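Local structure of transcriptional regulator (Pseudomonas aeruginosa, 2WUI) at residues A66-I70 with S101-L106; R78-L82 with G148-A152; L166-I170 with R190-A194. The protein probably acts as a TetR-family repressor that binds DNA through a helix-turn-helix motif and is linked to antibiotic resistance. All coordinates share one frame; numbering follows the deposited sequence.

The three contacts join helices and a loop of an all-helical chain, and their chemistry changes with position. Interaction 3 is the buried one: two long, nearly antiparallel helices meet through aromatic and aliphatic groups, with no hydrogen bond between the segments, beside the second subunit. Interaction 1 is partly buried and mixed, apolar toward the interior and weakly polar at its margin. Interaction 2, its centre about 24 Å from the centre of the chain, is also partly buried and rests on a carboxylate at a helix start. The helix 81-97 begins in interaction 2 and also packs on both segments of interaction 3.

Interaction 1: residues A66-I70 with S101-L106; sequences AFGQI and SVQRVL
Ala-66 and Val-105 make the inner part of this contact, where a methyl group meets one branch of a valine: Ala-66 CB lies 3.4 Å from Val-105 CG2. The same methyl also approaches the hydroxyl of Ser-101, one turn earlier on the opposing helix, so that Ala-66 sits between two successive turns. Its small side chain allows close backbone approach, and the CA atoms of Ala-66 and Val-102 are 5.2 Å apart. Val-105 divides its branches between two neighbours. With CG1 anti to the backbone N (chi1 173°), CG2 goes to Ala-66 and CG1 comes within 4.2 Å of Phe-67 CE1. The phenyl ring meets Leu-106 at its edge, near the ring plane, with Phe-67 CE1 and Leu-106 CD1 4.0 Å apart. Ile-70 adds the last apolar touch: its CD1 is 3.8 Å from Val-102 CG2, and the two side chains cross at about a right angle.

Toward the exposed margin the chemistry turns polar. The Ser-101 hydroxyl gives a weak hydrogen bond, 3.2 Å from OG to Gln-69 OE1, and the glutamine spans the distance because its chain is extended beyond CG. A type I turn from Phe-67 to Ile-70, closed by the bond from Ile-70 N to Phe-67 O, reverses the chain so that Gln-69 and Ile-70 meet Ser-101 and Val-102.

In the second shell, Arg-104 forms a salt bridge with Glu-21, and Ser-101 also touches that glutamate. Val-105 packs further on Met-62 and Cys-63. The helix 101-110 thus touches both the helix 11-26 and the helix 55-67, which fall largely within the TetR-family region that includes the predicted helix-turn-helix at 33-52.

Interaction 2: residues R78-L82 with G148-A152; sequences RVPAL and GELPA
The backbone N of Ala-81 is gripped by both carboxylate oxygens of Glu-149. The stronger bond runs from Ala-81 N to Glu-149 OE2 at 2.8 Å, with an angle of 152° at the hydrogen, and it uses the syn lone pair of that oxygen. A weaker and more bent bond joins Ala-81 N to Glu-149 OE1 at 3.0 Å, the angle falling to 122°. One N-H is therefore shared unequally by the two oxygens, a bifurcated pattern that restrains rotation of the carboxylate about its last bond.

The glutamate bridges the gap as an extended chain: CG stands anti to its own carbonyl carbon (chi1 -47°), and the remainder runs straight on to Ala-81. The length is needed, since the closest CA atoms of the two segments, those of Pro-80 and Glu-149, are still 7.3 Å apart. Pro-80, at the N-cap position, lays its ring carbon CB against the carboxylate, 3.3 Å from Glu-149 OE1. Beside this bond Leu-82 runs antiparallel alongside the glutamate. Its CD2 meets Leu-150 tip to tip, 4.0 Å from Leu-150 CG, so an apolar contact adjoins the polar one.

The contact runs on into the body of the protein. Leu-82, Glu-149 and Leu-150 all touch Ala-144 of the helix 120-146, while Leu-82 reaches Leu-196 and Leu-150 reaches Leu-199 on the helix 185-201. The negative charge would be expected to interact favourably with the dipole of the helix 81-97. An acidic side chain from a loop far along the sequence, binding the first N-H of the helix, is a familiar way of finishing a helix N-terminus, here at an end of the helical bundle.

Interaction 3: residues L166-I170 with R190-A194; sequences LWDGI and RMFRA
Within the helical bundle at the subunit interface, Trp-167 and Ile-170 of the helix 156-174 pack against Phe-192 and Met-191 of the helix 185-201. The axes of the two short segments run nearly antiparallel, at 162°, and are 10.8 Å apart at closest approach. The outer end of the Phe-192 ring, CE1 and CZ, meets the indole at CD1, with Ile-170 nearby at an angle to that approach. The phenyl ring and the five-membered ring of Trp-167 meet obliquely, with centroids 5.2 Å apart and planes at 49°. The indole comes there because Trp-167 CG stands anti to the backbone N (chi1 -154°), and its NE1 is held by a hydrogen bond to Gly-89 O. On the flank Ile-170 CG2 lies 4.0 Å from Met-191 SD, the two side chains side by side and pointing opposite ways. Leu-166 extends across the helix gap to bring CD1 within 3.8 Å of Met-191 O.

Met-191 also packs on Leu-158 of the second subunit, and Leu-166 on Tyr-162 of that subunit. Such a pair of antiparallel C-terminal helices, meeting its counterpart, is consistent with the four-helix dimer interface known from TetR-family regulators.

Interaction 1: residues A66-I70 with S101-L106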
# COMPACT_ATOMS: atom_id res chain seq x y z
N ALA A 66 -17.89 -13.01 -8.32
CA ALA A 66 -17.57 -12.04 -7.27
C ALA A 66 -17.46 -10.56 -7.73
O ALA A 66 -17.50 -9.65 -6.90
CB ALA A 66 -16.33 -12.47 -6.51
N PHE A 67 -17.32 -10.31 -9.03
CA PHE A 67 -17.37 -8.92 -9.49
C PHE A 67 -18.80 -8.48 -9.78
O PHE A 67 -19.12 -7.30 -9.73
CB PHE A 67 -16.46 -8.66 -10.69
CG PHE A 67 -15.02 -8.94 -10.42
CD1 PHE A 67 -14.54 -8.99 -9.11
CD2 PHE A 67 -14.14 -9.14 -11.46
CE1 PHE A 67 -13.21 -9.26 -8.85
CE2 PHE A 67 -12.81 -9.40 -11.22
CZ PHE A 67 -12.34 -9.47 -9.90
N GLY A 68 -19.65 -9.45 -10.09
CA GLY A 68 -21.07 -9.18 -10.23
C GLY A 68 -21.65 -8.78 -8.88
O GLY A 68 -22.79 -8.31 -8.78
N GLN A 69 -20.86 -8.98 -7.83
CA GLN A 69 -21.29 -8.67 -6.48
C GLN A 69 -20.84 -7.28 -6.02
O GLN A 69 -21.25 -6.81 -4.96
CB GLN A 69 -20.76 -9.73 -5.51
CG GLN A 69 -21.28 -11.15 -5.77
CD GLN A 69 -21.04 -12.08 -4.60
OE1 GLN A 69 -20.96 -13.30 -4.77
NE2 GLN A 69 -20.91 -11.51 -3.39
N ILE A 70 -19.99 -6.63 -6.81
CA ILE A 70 -19.61 -5.25 -6.53
C ILE A 70 -20.76 -4.34 -6.91
O ILE A 70 -21.20 -4.35 -8.06
CB ILE A 70 -18.37 -4.83 -7.34
CG1 ILE A 70 -17.10 -5.02 -6.51
CG2 ILE A 70 -18.48 -3.37 -7.77
CD1 ILE A 70 -16.51 -6.42 -6.56
N SER A 101 -17.81 -12.82 -0.28
CA SER A 101 -16.99 -13.48 -1.28
C SER A 101 -15.98 -12.50 -1.88
O SER A 101 -14.80 -12.79 -1.98
CB SER A 101 -17.84 -14.14 -2.36
OG SER A 101 -18.03 -13.29 -3.47
N VAL A 102 -16.45 -11.32 -2.25
CA VAL A 102 -15.58 -10.29 -2.83
C VAL A 102 -14.27 -10.07 -2.07
O VAL A 102 -13.21 -9.98 -2.68
CB VAL A 102 -16.32 -8.94 -3.01
CG1 VAL A 102 -17.14 -8.63 -1.77
CG2 VAL A 102 -15.33 -7.83 -3.28
N GLN A 103 -14.33 -9.96 -0.74
CA GLN A 103 -13.09 -9.68 -0.00
C GLN A 103 -12.13 -10.86 -0.14
O GLN A 103 -10.94 -10.68 -0.35
CB GLN A 103 -13.35 -9.34 1.47
CG GLN A 103 -12.92 -10.42 2.45
CD GLN A 103 -11.43 -10.37 2.77
OE1 GLN A 103 -10.94 -11.15 3.59
NE2 GLN A 103 -10.71 -9.46 2.12
N ARG A 104 -12.67 -12.07 -0.03
CA ARG A 104 -11.90 -13.28 -0.30
C ARG A 104 -11.18 -13.18 -1.66
O ARG A 104 -9.95 -13.02 -1.71
CB ARG A 104 -12.80 -14.53 -0.23
CG ARG A 104 -12.58 -15.40 1.02
CD ARG A 104 -13.88 -15.78 1.75
NE ARG A 104 -15.00 -16.10 0.87
CZ ARG A 104 -16.28 -16.01 1.24
NH1 ARG A 104 -17.25 -16.31 0.39
NH2 ARG A 104 -16.58 -15.59 2.47
N VAL A 105 -11.96 -13.24 -2.74
CA VAL A 105 -11.40 -13.10 -4.09
C VAL A 105 -10.23 -12.10 -4.17
O VAL A 105 -9.13 -12.47 -4.57
CB VAL A 105 -12.47 -12.73 -5.11
CG1 VAL A 105 -11.83 -12.44 -6.45
CG2 VAL A 105 -13.46 -13.85 -5.25
N LEU A 106 -10.46 -10.84 -3.81
CA LEU A 106 -9.39 -9.85 -3.90
C LEU A 106 -8.14 -10.28 -3.14
O LEU A 106 -7.03 -10.12 -3.64
CB LEU A 106 -9.83 -8.48 -3.39
CG LEU A 106 -10.93 -7.69 -4.12
CD1 LEU A 106 -11.28 -8.37 -5.44
CD2 LEU A 106 -12.16 -7.55 -3.22

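Interaction 2: residues R78-L82 with G148-A152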
# COMPACT_ATOMS: atom_id res chain seq x y z
N ARG A 78 -29.45 12.42 -9.68
CA ARG A 78 -29.52 13.85 -9.42
C ARG A 78 -28.92 14.21 -8.06
O ARG A 78 -29.65 14.59 -7.12
CB ARG A 78 -30.96 14.35 -9.55
CG ARG A 78 -31.65 13.91 -10.83
CD ARG A 78 -30.89 14.35 -12.08
NE ARG A 78 -31.84 14.64 -13.15
CZ ARG A 78 -31.85 15.75 -13.89
NH1 ARG A 78 -32.78 15.90 -14.83
NH2 ARG A 78 -30.93 16.71 -13.73
N VAL A 79 -27.60 14.08 -7.96
CA VAL A 79 -26.86 14.44 -6.77
C VAL A 79 -25.53 15.02 -7.25
O VAL A 79 -25.26 15.03 -8.45
CB VAL A 79 -26.58 13.21 -5.90
CG1 VAL A 79 -27.87 12.52 -5.52
CG2 VAL A 79 -25.68 12.25 -6.64
N PRO A 80 -24.70 15.52 -6.33
CA PRO A 80 -23.37 15.97 -6.77
C PRO A 80 -22.53 14.77 -7.24
O PRO A 80 -22.71 13.66 -6.73
CB PRO A 80 -22.75 16.57 -5.51
CG PRO A 80 -23.89 16.80 -4.57
CD PRO A 80 -24.92 15.77 -4.90
N ALA A 81 -21.64 14.99 -8.20
CA ALA A 81 -20.86 13.87 -8.70
C ALA A 81 -19.98 13.32 -7.59
O ALA A 81 -19.70 12.12 -7.55
CB ALA A 81 -20.04 14.28 -9.89
N LEU A 82 -19.53 14.19 -6.69
CA LEU A 82 -18.70 13.74 -5.59
C LEU A 82 -19.51 12.93 -4.59
O LEU A 82 -18.95 12.14 -3.83
CB LEU A 82 -18.02 14.91 -4.89
CG LEU A 82 -16.78 15.57 -5.53
CD1 LEU A 82 -15.84 14.55 -6.23
CD2 LEU A 82 -17.19 16.70 -6.45
N GLY A 148 -19.59 22.34 -12.32
CA GLY A 148 -19.35 23.48 -11.46
C GLY A 148 -19.00 23.16 -10.01
O GLY A 148 -18.58 24.05 -9.28
N GLU A 149 -19.15 21.90 -9.59
CA GLU A 149 -18.81 21.53 -8.21
C GLU A 149 -17.32 21.68 -7.83
O GLU A 149 -16.99 21.61 -6.64
CB GLU A 149 -19.26 20.09 -7.88
CG GLU A 149 -20.69 19.73 -8.30
CD GLU A 149 -20.99 18.23 -8.15
OE1 GLU A 149 -20.22 17.54 -7.44
OE2 GLU A 149 -22.00 17.75 -8.74
N LEU A 150 -16.43 21.84 -8.81
CA LEU A 150 -14.98 21.97 -8.52
C LEU A 150 -14.26 22.94 -9.47
O LEU A 150 -14.68 23.15 -10.60
CB LEU A 150 -14.25 20.61 -8.55
CG LEU A 150 -14.56 19.45 -7.60
CD1 LEU A 150 -13.46 18.40 -7.68
CD2 LEU A 150 -14.74 19.89 -6.15
N PRO A 151 -13.15 23.53 -9.01
CA PRO A 151 -12.50 24.59 -9.79
C PRO A 151 -12.14 24.16 -11.21
O PRO A 151 -11.34 23.23 -11.41
CB PRO A 151 -11.20 24.86 -9.05
CG PRO A 151 -11.15 23.93 -7.89
CD PRO A 151 -12.49 23.29 -7.72
N ALA A 152 -12.69 24.85 -12.21
CA ALA A 152 -12.16 24.69 -13.55
C ALA A 152 -10.75 25.16 -13.37
O ALA A 152 -10.51 26.08 -12.59
CB ALA A 152 -12.89 25.57 -14.53

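Interaction 3: residues L166-I170 with R190-A194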
# COMPACT_ATOMS: atom_id res chain seq x y z
N LEU A 166 -4.96 8.35 -1.43
CA LEU A 166 -5.53 8.42 -0.09
C LEU A 166 -6.27 7.12 0.20
O LEU A 166 -6.09 6.51 1.25
CB LEU A 166 -6.45 9.64 0.06
CG LEU A 166 -6.89 10.09 1.47
CD1 LEU A 166 -7.81 11.32 1.44
CD2 LEU A 166 -7.60 8.96 2.18
N TRP A 167 -7.13 6.71 -0.72
CA TRP A 167 -7.85 5.46 -0.60
C TRP A 167 -6.89 4.34 -0.20
O TRP A 167 -6.93 3.85 0.94
CB TRP A 167 -8.49 5.12 -1.94
CG TRP A 167 -9.69 4.27 -1.86
CD1 TRP A 167 -10.98 4.67 -1.72
CD2 TRP A 167 -9.72 2.85 -1.95
NE1 TRP A 167 -11.82 3.59 -1.70
CE2 TRP A 167 -11.07 2.45 -1.84
CE3 TRP A 167 -8.73 1.87 -2.09
CZ2 TRP A 167 -11.46 1.11 -1.86
CZ3 TRP A 167 -9.12 0.53 -2.12
CH2 TRP A 167 -10.47 0.17 -2.00
N ASP A 168 -6.03 3.95 -1.14
CA ASP A 168 -5.01 2.92 -0.90
C ASP A 168 -4.36 3.02 0.49
O ASP A 168 -4.31 2.03 1.23
CB ASP A 168 -3.88 3.04 -1.92
CG ASP A 168 -4.37 2.84 -3.36
OD1 ASP A 168 -5.61 2.76 -3.56
OD2 ASP A 168 -3.54 2.77 -4.30
N GLY A 169 -3.85 4.20 0.82
CA GLY A 169 -3.45 4.52 2.18
C GLY A 169 -4.34 4.04 3.32
O GLY A 169 -3.84 3.38 4.23
N ILE A 170 -5.63 4.37 3.33
CA ILE A 170 -6.48 3.90 4.43
C ILE A 170 -6.81 2.41 4.27
O ILE A 170 -6.92 1.69 5.26
CB ILE A 170 -7.78 4.76 4.65
CG1 ILE A 170 -8.80 4.51 3.56
CG2 ILE A 170 -7.44 6.26 4.70
CD1 ILE A 170 -8.78 5.63 2.50
N ARG A 190 -14.84 10.47 7.16
CA ARG A 190 -14.29 11.78 7.47
C ARG A 190 -13.04 12.01 6.62
O ARG A 190 -12.92 13.03 5.94
CB ARG A 190 -13.97 11.91 8.96
CG ARG A 190 -15.20 11.97 9.86
CD ARG A 190 -14.95 12.88 11.06
NE ARG A 190 -14.40 12.18 12.22
CZ ARG A 190 -13.66 12.78 13.16
NH1 ARG A 190 -13.36 14.06 13.03
NH2 ARG A 190 -13.20 12.11 14.20
N MET A 191 -12.13 11.05 6.62
CA MET A 191 -10.90 11.25 5.85
C MET A 191 -11.22 11.48 4.39
O MET A 191 -10.68 12.39 3.76
CB MET A 191 -9.94 10.08 6.04
CG MET A 191 -9.84 9.66 7.49
SD MET A 191 -8.43 8.57 7.77
CE MET A 191 -7.22 9.78 8.28
N PHE A 192 -12.12 10.67 3.84
CA PHE A 192 -12.45 10.83 2.43
C PHE A 192 -13.01 12.21 2.15
O PHE A 192 -12.60 12.86 1.20
CB PHE A 192 -13.44 9.77 1.98
CG PHE A 192 -12.82 8.43 1.76
CD1 PHE A 192 -11.93 8.23 0.73
CD2 PHE A 192 -13.13 7.36 2.58
CE1 PHE A 192 -11.35 7.00 0.52
CE2 PHE A 192 -12.55 6.12 2.37
CZ PHE A 192 -11.67 5.94 1.33
N ARG A 193 -13.96 12.65 2.98
CA ARG A 193 -14.58 13.96 2.81
C ARG A 193 -13.51 15.02 2.83
O ARG A 193 -13.44 15.86 1.93
CB ARG A 193 -15.59 14.23 3.91
CG ARG A 193 -16.82 13.35 3.80
CD ARG A 193 -18.01 14.00 4.48
NE ARG A 193 -19.15 14.08 3.58
CZ ARG A 193 -20.07 13.14 3.47
NH1 ARG A 193 -21.07 13.28 2.61
NH2 ARG A 193 -19.99 12.07 4.23
N ALA A 194 -12.66 14.95 3.85
CA ALA A 194 -11.54 15.87 3.99
C ALA A 194 -10.59 15.78 2.80
O ALA A 194 -9.87 16.71 2.48
CB ALA A 194 -10.79 15.60 5.28